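Local coordinates for A-type flavoprotein (Giardia intestinalis, PDB 2Q9U) that probably reduces oxygen to scavenge it, passing electrons from flavin mononucleotide to an oxo-bridged diiron centre, at residues 259-264 / 272-277; 279-282 / 287-290; 308-313 / 397-402. All blocks are in the same frame, centred on the assembly; numbering follows the deposited sequence.

Contact 1 (259-264 / 272-277); sequences VTVVLD and RMALAL
In the flavodoxin-like domain, the first beta-alpha-beta unit packs strand 259-263 against the helix that follows it, with Val261 and Leu263 facing Ala274 and Leu277. The axes of strand 259-263 and helix segment 272-277 run antiparallel at 175° and come within 9.9 Å, as expected where a helix returns the chain across a parallel sheet. The closest CA atoms are those of Val261 and Ala274, 7.2 Å apart, consistent with the small side chain of Ala274. No hydrogen bond crosses the interface, which consists of methyl contacts among buried residues.

Val261 divides its two methyls between two helix residues. Val261 CG1 stands anti to the backbone N (chi1 -178°) and lies 4.3 Å from Ala274 CB, a loose contact. Val261 CG2 makes the closer one, 3.7 Å from Leu277 CD2, the two side chains meeting at a slant. On the helix side it is thus the CD2 branch of Leu277 that reaches the strand.

Leu263 lies near the cofactor end of the strand: its side chain is about 7 Å from the bound flavin mononucleotide and about 4 Å from the side chain of Thr270, an FMN-binding residue (nearest atoms in both cases). It also touches Leu290 and Ala314 on the two flanking strands. Its CG sits between the backbone N and the carbonyl carbon (chi1 76°), and Leu263 CD1 ends 4.0 Å from Ala274 CB.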
loop_
_atom_site.group_PDB
_atom_site.type_symbol
_atom_site.label_atom_id
_atom_site.label_comp_id
_atom_site.label_asym_id
_atom_site.label_seq_id
_atom_site.Cartn_x
_atom_site.Cartn_y
_atom_site.Cartn_z
ATOM N N VAL A 259 2.908 3.503 28.071
ATOM C CA VAL A 259 2.948 2.093 27.753
ATOM C C VAL A 259 2.572 1.928 26.272
ATOM O O VAL A 259 1.581 2.508 25.825
ATOM C CB VAL A 259 1.959 1.304 28.629
ATOM C CG1 VAL A 259 1.989 -0.217 28.250
ATOM C CG2 VAL A 259 2.316 1.483 30.102
ATOM N N THR A 260 3.391 1.193 25.526
ATOM C CA THR A 260 3.044 0.811 24.125
ATOM C C THR A 260 2.839 -0.700 23.989
ATOM O O THR A 260 3.690 -1.472 24.453
ATOM C CB THR A 260 4.126 1.265 23.129
ATOM O OG1 THR A 260 4.260 2.688 23.207
ATOM C CG2 THR A 260 3.760 0.856 21.646
ATOM N N VAL A 261 1.733 -1.113 23.339
ATOM C CA VAL A 261 1.499 -2.524 23.040
ATOM C C VAL A 261 1.692 -2.735 21.527
ATOM O O VAL A 261 1.140 -1.986 20.725
ATOM C CB VAL A 261 0.098 -2.997 23.465
ATOM C CG1 VAL A 261 -0.066 -4.494 23.156
ATOM C CG2 VAL A 261 -0.088 -2.750 24.962
ATOM N N VAL A 262 2.543 -3.680 21.160
ATOM C CA VAL A 262 2.824 -3.966 19.755
ATOM C C VAL A 262 2.323 -5.387 19.487
ATOM O O VAL A 262 2.673 -6.323 20.218
ATOM C CB VAL A 262 4.343 -3.881 19.442
ATOM C CG1 VAL A 262 4.632 -4.233 17.963
ATOM C CG2 VAL A 262 4.881 -2.461 19.768
ATOM N N LEU A 263 1.476 -5.555 18.477
ATOM C CA LEU A 263 0.929 -6.888 18.259
ATOM C C LEU A 263 0.524 -7.133 16.829
ATOM O O LEU A 263 0.526 -6.226 15.990
ATOM C CB LEU A 263 -0.295 -7.163 19.172
ATOM C CG LEU A 263 -1.637 -6.511 18.801
ATOM C CD1 LEU A 263 -2.830 -7.281 19.372
ATOM C CD2 LEU A 263 -1.684 -5.042 19.186
ATOM N N ASP A 264 0.142 -8.372 16.570
ATOM C CA ASP A 264 -0.631 -8.651 15.382
ATOM C C ASP A 264 -1.690 -9.676 15.815
ATOM O O ASP A 264 -1.578 -10.288 16.871
ATOM C CB ASP A 264 0.269 -9.192 14.262
ATOM C CG ASP A 264 -0.321 -8.985 12.863
ATOM O OD1 ASP A 264 -1.553 -8.741 12.749
ATOM O OD2 ASP A 264 0.447 -9.098 11.878
ATOM N N ARG A 272 -8.558 -7.788 21.240
ATOM C CA ARG A 272 -9.481 -7.400 22.318
ATOM C C ARG A 272 -8.819 -7.473 23.709
ATOM O O ARG A 272 -9.039 -6.603 24.555
ATOM C CB ARG A 272 -10.748 -8.254 22.320
ATOM C CG ARG A 272 -11.763 -7.858 23.420
ATOM C CD ARG A 272 -12.432 -6.535 23.055
ATOM N NE ARG A 272 -13.241 -5.920 24.124
ATOM C CZ ARG A 272 -12.764 -5.271 25.192
ATOM N NH1 ARG A 272 -11.459 -5.179 25.433
ATOM N NH2 ARG A 272 -13.619 -4.734 26.047
ATOM N N MET A 273 -8.007 -8.495 23.935
ATOM C CA MET A 273 -7.275 -8.573 25.199
ATOM C C MET A 273 -6.301 -7.400 25.322
ATOM O O MET A 273 -6.107 -6.843 26.423
ATOM C CB MET A 273 -6.530 -9.882 25.321
ATOM C CG MET A 273 -7.436 -11.062 25.474
ATOM S SD MET A 273 -8.012 -11.179 27.167
ATOM C CE MET A 273 -6.555 -11.976 27.867
ATOM N N ALA A 274 -5.685 -7.030 24.194
ATOM C CA ALA A 274 -4.791 -5.867 24.151
ATOM C C ALA A 274 -5.505 -4.619 24.594
ATOM O O ALA A 274 -4.927 -3.815 25.339
ATOM C CB ALA A 274 -4.190 -5.662 22.735
ATOM N N LEU A 275 -6.757 -4.439 24.151
ATOM C CA LEU A 275 -7.513 -3.245 24.546
ATOM C C LEU A 275 -7.775 -3.205 26.063
ATOM O O LEU A 275 -7.732 -2.145 26.688
ATOM C CB LEU A 275 -8.845 -3.146 23.770
ATOM C CG LEU A 275 -8.777 -2.779 22.279
ATOM C CD1 LEU A 275 -10.151 -3.011 21.619
ATOM C CD2 LEU A 275 -8.318 -1.310 22.100
ATOM N N ALA A 276 -8.094 -4.357 26.648
ATOM C CA ALA A 276 -8.332 -4.432 28.099
ATOM C C ALA A 276 -7.047 -4.112 28.880
ATOM O O ALA A 276 -7.075 -3.376 29.874
ATOM C CB ALA A 276 -8.870 -5.842 28.503
ATOM N N LEU A 277 -5.939 -4.685 28.432
ATOM C CA LEU A 277 -4.633 -4.393 29.027
ATOM C C LEU A 277 -4.337 -2.891 28.960
ATOM O O LEU A 277 -3.845 -2.292 29.916
ATOM C CB LEU A 277 -3.529 -5.189 28.336
ATOM C CG LEU A 277 -2.150 -5.067 28.989
ATOM C CD1 LEU A 277 -1.571 -6.429 29.282
ATOM C CD2 LEU A 277 -1.205 -4.308 28.114
#

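Contact 2 (279-282 / 287-290); sequences DGAR and ETVL. With NO3 (nitrate ion), chain E.
Thr288 meets Ala281 and Arg282 where the last turns of helix 269-283 lead into strand 287-292, the closing half of a beta-alpha-beta unit in the flavodoxin-like domain. The closest CA atoms, of Arg282 and Thr288, are 6.0 Å apart.

The apolar part rests on one methyl. Thr288 CG2 lies 3.7 Å from Ala281 CB and 3.9 Å from Arg282 CB, and also approaches the backbone N of Arg282, so it touches the helix at two successive residues.

The polar part across the segments runs through water. With chi1 at 62°, Thr288 OG1 lies between its backbone N and carbonyl carbon and hydrogen-bonds a water at 2.8 Å; that water donates only a weak, long bond to Asp279 OD1.

Asp279 OD2 forms a salt bridge with Arg68 of the second subunit, while the Arg282 NE and NH1 atoms bond to Ser180 O and Gln9 OE1 of that same subunit. Extended from CG to NE, Arg282 also carries its guanidinium to a nitrate ion, probably from the crystallisation liquor; the nitrate N lies in the guanidinium plane at its edge. Arg282 NH2 donates to nitrate O1 at 3.0 Å with an N-H...O angle of 153°.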
loop_
_atom_site.group_PDB
_atom_site.type_symbol
_atom_site.label_atom_id
_atom_site.label_comp_id
_atom_site.label_asym_id
_atom_site.label_seq_id
_atom_site.Cartn_x
_atom_site.Cartn_y
_atom_site.Cartn_z
ATOM N N ASP A 279 -6.426 -0.307 28.731
ATOM C CA ASP A 279 -7.218 0.418 29.727
ATOM C C ASP A 279 -6.645 0.303 31.129
ATOM O O ASP A 279 -6.661 1.279 31.853
ATOM C CB ASP A 279 -8.706 0.049 29.706
ATOM C CG ASP A 279 -9.541 1.065 28.933
ATOM O OD1 ASP A 279 -9.074 1.533 27.855
ATOM O OD2 ASP A 279 -10.651 1.412 29.412
ATOM N N GLY A 280 -6.145 -0.874 31.495
ATOM C CA GLY A 280 -5.494 -1.070 32.789
ATOM C C GLY A 280 -4.319 -0.112 32.892
ATOM O O GLY A 280 -4.174 0.615 33.870
ATOM N N ALA A 281 -3.494 -0.072 31.850
ATOM C CA ALA A 281 -2.332 0.808 31.870
ATOM C C ALA A 281 -2.739 2.286 31.957
ATOM O O ALA A 281 -2.094 3.076 32.672
ATOM C CB ALA A 281 -1.413 0.534 30.656
ATOM N N ARG A 282 -3.821 2.641 31.262
ATOM C CA ARG A 282 -4.285 4.011 31.178
ATOM C C ARG A 282 -4.769 4.478 32.558
ATOM O O ARG A 282 -4.589 5.643 32.932
ATOM C CB ARG A 282 -5.418 4.149 30.151
ATOM C CG ARG A 282 -5.703 5.616 29.788
ATOM C CD ARG A 282 -7.033 5.841 29.082
ATOM N NE ARG A 282 -7.221 7.279 28.810
ATOM C CZ ARG A 282 -7.674 8.174 29.679
ATOM N NH1 ARG A 282 -8.032 7.798 30.910
ATOM N NH2 ARG A 282 -7.795 9.457 29.309
ATOM N N GLU A 287 0.053 7.483 29.367
ATOM C CA GLU A 287 -0.366 7.418 27.965
ATOM C C GLU A 287 -0.255 5.955 27.503
ATOM O O GLU A 287 0.635 5.207 27.955
ATOM C CB GLU A 287 0.534 8.277 27.061
ATOM C CG GLU A 287 -0.025 8.278 25.622
ATOM C CD GLU A 287 0.754 9.095 24.635
ATOM O OE1 GLU A 287 1.928 9.423 24.912
ATOM O OE2 GLU A 287 0.172 9.383 23.562
ATOM N N THR A 288 -1.174 5.540 26.623
ATOM C CA THR A 288 -1.163 4.185 26.076
ATOM C C THR A 288 -1.310 4.277 24.554
ATOM O O THR A 288 -2.143 5.015 24.060
ATOM C CB THR A 288 -2.320 3.317 26.632
ATOM O OG1 THR A 288 -3.580 3.897 26.263
ATOM C CG2 THR A 288 -2.232 3.193 28.160
ATOM N N VAL A 289 -0.470 3.536 23.840
ATOM C CA VAL A 289 -0.478 3.476 22.381
ATOM C C VAL A 289 -0.589 1.990 22.012
ATOM O O VAL A 289 0.128 1.154 22.549
ATOM C CB VAL A 289 0.836 4.125 21.794
ATOM C CG1 VAL A 289 0.956 3.909 20.267
ATOM C CG2 VAL A 289 0.899 5.619 22.124
ATOM N N LEU A 290 -1.516 1.668 21.112
ATOM C CA LEU A 290 -1.607 0.329 20.563
ATOM C C LEU A 290 -1.173 0.370 19.111
ATOM O O LEU A 290 -1.704 1.170 18.327
ATOM C CB LEU A 290 -3.059 -0.190 20.683
ATOM C CG LEU A 290 -3.372 -1.599 20.108
ATOM C CD1 LEU A 290 -4.487 -2.196 20.912
ATOM C CD2 LEU A 290 -3.761 -1.583 18.624
HETATM N N NO3 E . -9.444 11.316 31.782
HETATM O O1 NO3 E . -8.046 11.206 31.755
HETATM O O2 NO3 E . -10.105 12.219 30.928
HETATM O O3 NO3 E . -10.152 10.486 32.665
HETATM O O HOH W 1 -6.176 3.024 26.618
#

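Contact 3 (308-313 / 397-402); sequences SGAVAF and VDLGKR
Leu399 points from its helix toward the strand and spreads its two methyls along one face of it, over Ala310 and Ala312. The fork is placed by chi1 of -175°, which sets CG anti to the backbone N. Leu399 CD1 comes 3.5 Å from Ala310 CB, and Leu399 CD2 lies a looser 4.1 Å from Ala312 CB. Between these two alanines, the carbonyl O of Val311 lies 3.9 Å from both Leu399 CD1 and Leu399 CD2, while the Val311 side chain leaves on the other face of the sheet.

Strand 310-314 is the middle one of the five-stranded parallel sheet of the flavodoxin-like domain, and helix 386-409 is the long C-terminal helix covering one face of that sheet. The axes of segments 310-313 and 397-402 approach to 8.3 Å and make an angle of 143°. Leu399 also touches Val259 of the neighbouring strand and Leu277 of helix 269-283.

Within the helix, one turn apart, Asp398 and Arg402 form a salt bridge, and Arg402 makes a cation-pi contact with Tyr373. Arg402 NE bonds to the syn side of Asp398 OD2 at 2.9 Å, tilted 28° out of the carboxylate plane, with the oxygen in the guanidinium plane.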
loop_
_atom_site.group_PDB
_atom_site.type_symbol
_atom_site.label_atom_id
_atom_site.label_comp_id
_atom_site.label_asym_id
_atom_site.label_seq_id
_atom_site.Cartn_x
_atom_site.Cartn_y
_atom_site.Cartn_z
ATOM N N SER A 308 8.692 4.896 25.632
ATOM C CA SER A 308 7.782 4.203 26.546
ATOM C C SER A 308 8.558 3.828 27.802
ATOM O O SER A 308 9.753 3.485 27.731
ATOM C CB SER A 308 7.225 2.916 25.895
ATOM O OG SER A 308 6.406 3.209 24.781
ATOM N N GLY A 309 7.861 3.859 28.930
ATOM C CA GLY A 309 8.393 3.408 30.208
ATOM C C GLY A 309 8.201 1.910 30.350
ATOM O O GLY A 309 8.862 1.285 31.163
ATOM N N ALA A 310 7.320 1.341 29.526
ATOM C CA ALA A 310 7.080 -0.095 29.502
ATOM C C ALA A 310 6.414 -0.500 28.186
ATOM O O ALA A 310 5.696 0.296 27.560
ATOM C CB ALA A 310 6.175 -0.538 30.690
ATOM N N VAL A 311 6.602 -1.760 27.820
ATOM C CA VAL A 311 6.017 -2.275 26.566
ATOM C C VAL A 311 5.348 -3.636 26.759
ATOM O O VAL A 311 5.643 -4.375 27.711
ATOM C CB VAL A 311 7.076 -2.383 25.413
ATOM C CG1 VAL A 311 7.636 -1.014 25.060
ATOM C CG2 VAL A 311 8.237 -3.396 25.750
ATOM N N ALA A 312 4.452 -3.957 25.836
ATOM C CA ALA A 312 3.967 -5.338 25.692
ATOM C C ALA A 312 3.998 -5.761 24.216
ATOM O O ALA A 312 3.735 -4.940 23.318
ATOM C CB ALA A 312 2.539 -5.478 26.279
ATOM N N PHE A 313 4.357 -7.027 23.980
ATOM C CA PHE A 313 4.303 -7.613 22.654
ATOM C C PHE A 313 3.391 -8.830 22.660
ATOM O O PHE A 313 3.429 -9.666 23.588
ATOM C CB PHE A 313 5.688 -8.016 22.180
ATOM C CG PHE A 313 6.508 -6.858 21.647
ATOM C CD1 PHE A 313 7.036 -5.895 22.527
ATOM C CD2 PHE A 313 6.745 -6.725 20.290
ATOM C CE1 PHE A 313 7.798 -4.813 22.057
ATOM C CE2 PHE A 313 7.544 -5.651 19.803
ATOM C CZ PHE A 313 8.053 -4.690 20.695
ATOM N N VAL A 397 -2.687 -2.632 34.588
ATOM C CA VAL A 397 -2.508 -1.743 35.729
ATOM C C VAL A 397 -1.073 -1.902 36.221
ATOM O O VAL A 397 -0.372 -0.904 36.428
ATOM C CB VAL A 397 -3.514 -2.031 36.894
ATOM C CG1 VAL A 397 -3.232 -1.084 38.116
ATOM C CG2 VAL A 397 -4.940 -1.840 36.443
ATOM N N ASP A 398 -0.641 -3.157 36.392
ATOM C CA ASP A 398 0.674 -3.486 36.933
ATOM C C ASP A 398 1.772 -3.010 35.976
ATOM O O ASP A 398 2.823 -2.517 36.405
ATOM C CB ASP A 398 0.801 -5.010 37.164
ATOM C CG ASP A 398 2.240 -5.445 37.548
ATOM O OD1 ASP A 398 2.698 -5.164 38.679
ATOM O OD2 ASP A 398 2.926 -6.079 36.738
ATOM N N LEU A 399 1.528 -3.176 34.677
ATOM C CA LEU A 399 2.492 -2.723 33.681
ATOM C C LEU A 399 2.665 -1.209 33.695
ATOM O O LEU A 399 3.796 -0.705 33.540
ATOM C CB LEU A 399 2.093 -3.216 32.280
ATOM C CG LEU A 399 3.052 -2.944 31.108
ATOM C CD1 LEU A 399 4.434 -3.552 31.335
ATOM C CD2 LEU A 399 2.438 -3.509 29.818
ATOM N N GLY A 400 1.546 -0.497 33.851
ATOM C CA GLY A 400 1.520 0.964 33.959
ATOM C C GLY A 400 2.293 1.445 35.188
ATOM O O GLY A 400 3.113 2.377 35.109
ATOM N N LYS A 401 2.001 0.838 36.338
ATOM C CA LYS A 401 2.790 1.087 37.565
ATOM C C LYS A 401 4.280 0.844 37.360
ATOM O O LYS A 401 5.082 1.638 37.839
ATOM C CB LYS A 401 2.312 0.257 38.766
ATOM C CG LYS A 401 0.928 0.674 39.286
ATOM C CD LYS A 401 0.430 -0.345 40.295
ATOM C CE LYS A 401 -0.951 0.021 40.830
ATOM N NZ LYS A 401 -1.531 -1.140 41.622
ATOM N N ARG A 402 4.646 -0.263 36.699
ATOM C CA ARG A 402 6.049 -0.535 36.376
ATOM C C ARG A 402 6.673 0.476 35.417
ATOM O O ARG A 402 7.849 0.789 35.548
ATOM C CB ARG A 402 6.229 -1.944 35.827
ATOM C CG ARG A 402 6.044 -3.046 36.878
ATOM C CD ARG A 402 5.932 -4.407 36.177
ATOM N NE ARG A 402 5.711 -5.518 37.113
ATOM C CZ ARG A 402 6.667 -6.084 37.844
ATOM N NH1 ARG A 402 7.909 -5.637 37.772
ATOM N NH2 ARG A 402 6.370 -7.089 38.666
#

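Overall arrangement
From the N terminus, contact 1 closes the short loop between strand 258-263 and helix 269-283, and contact 2 closes the next, between that helix and strand 287-292. Contact 3 opens after both and spans 83 residues, returning the C-terminal helix to strand 310-314. The three follow in series, without nesting or crossing. Their strands lie side by side in one parallel sheet, with 258-263 between the other two, joined by probable backbone hydrogen bonds: Val259 N to Glu287 O and Val262 N to Ala312 O, each 2.8 Å. The helices also meet, Gly280 O touching Val397 CG2. Contacts 1 and 2 border the second subunit, whereas contact 3 touches no other chain.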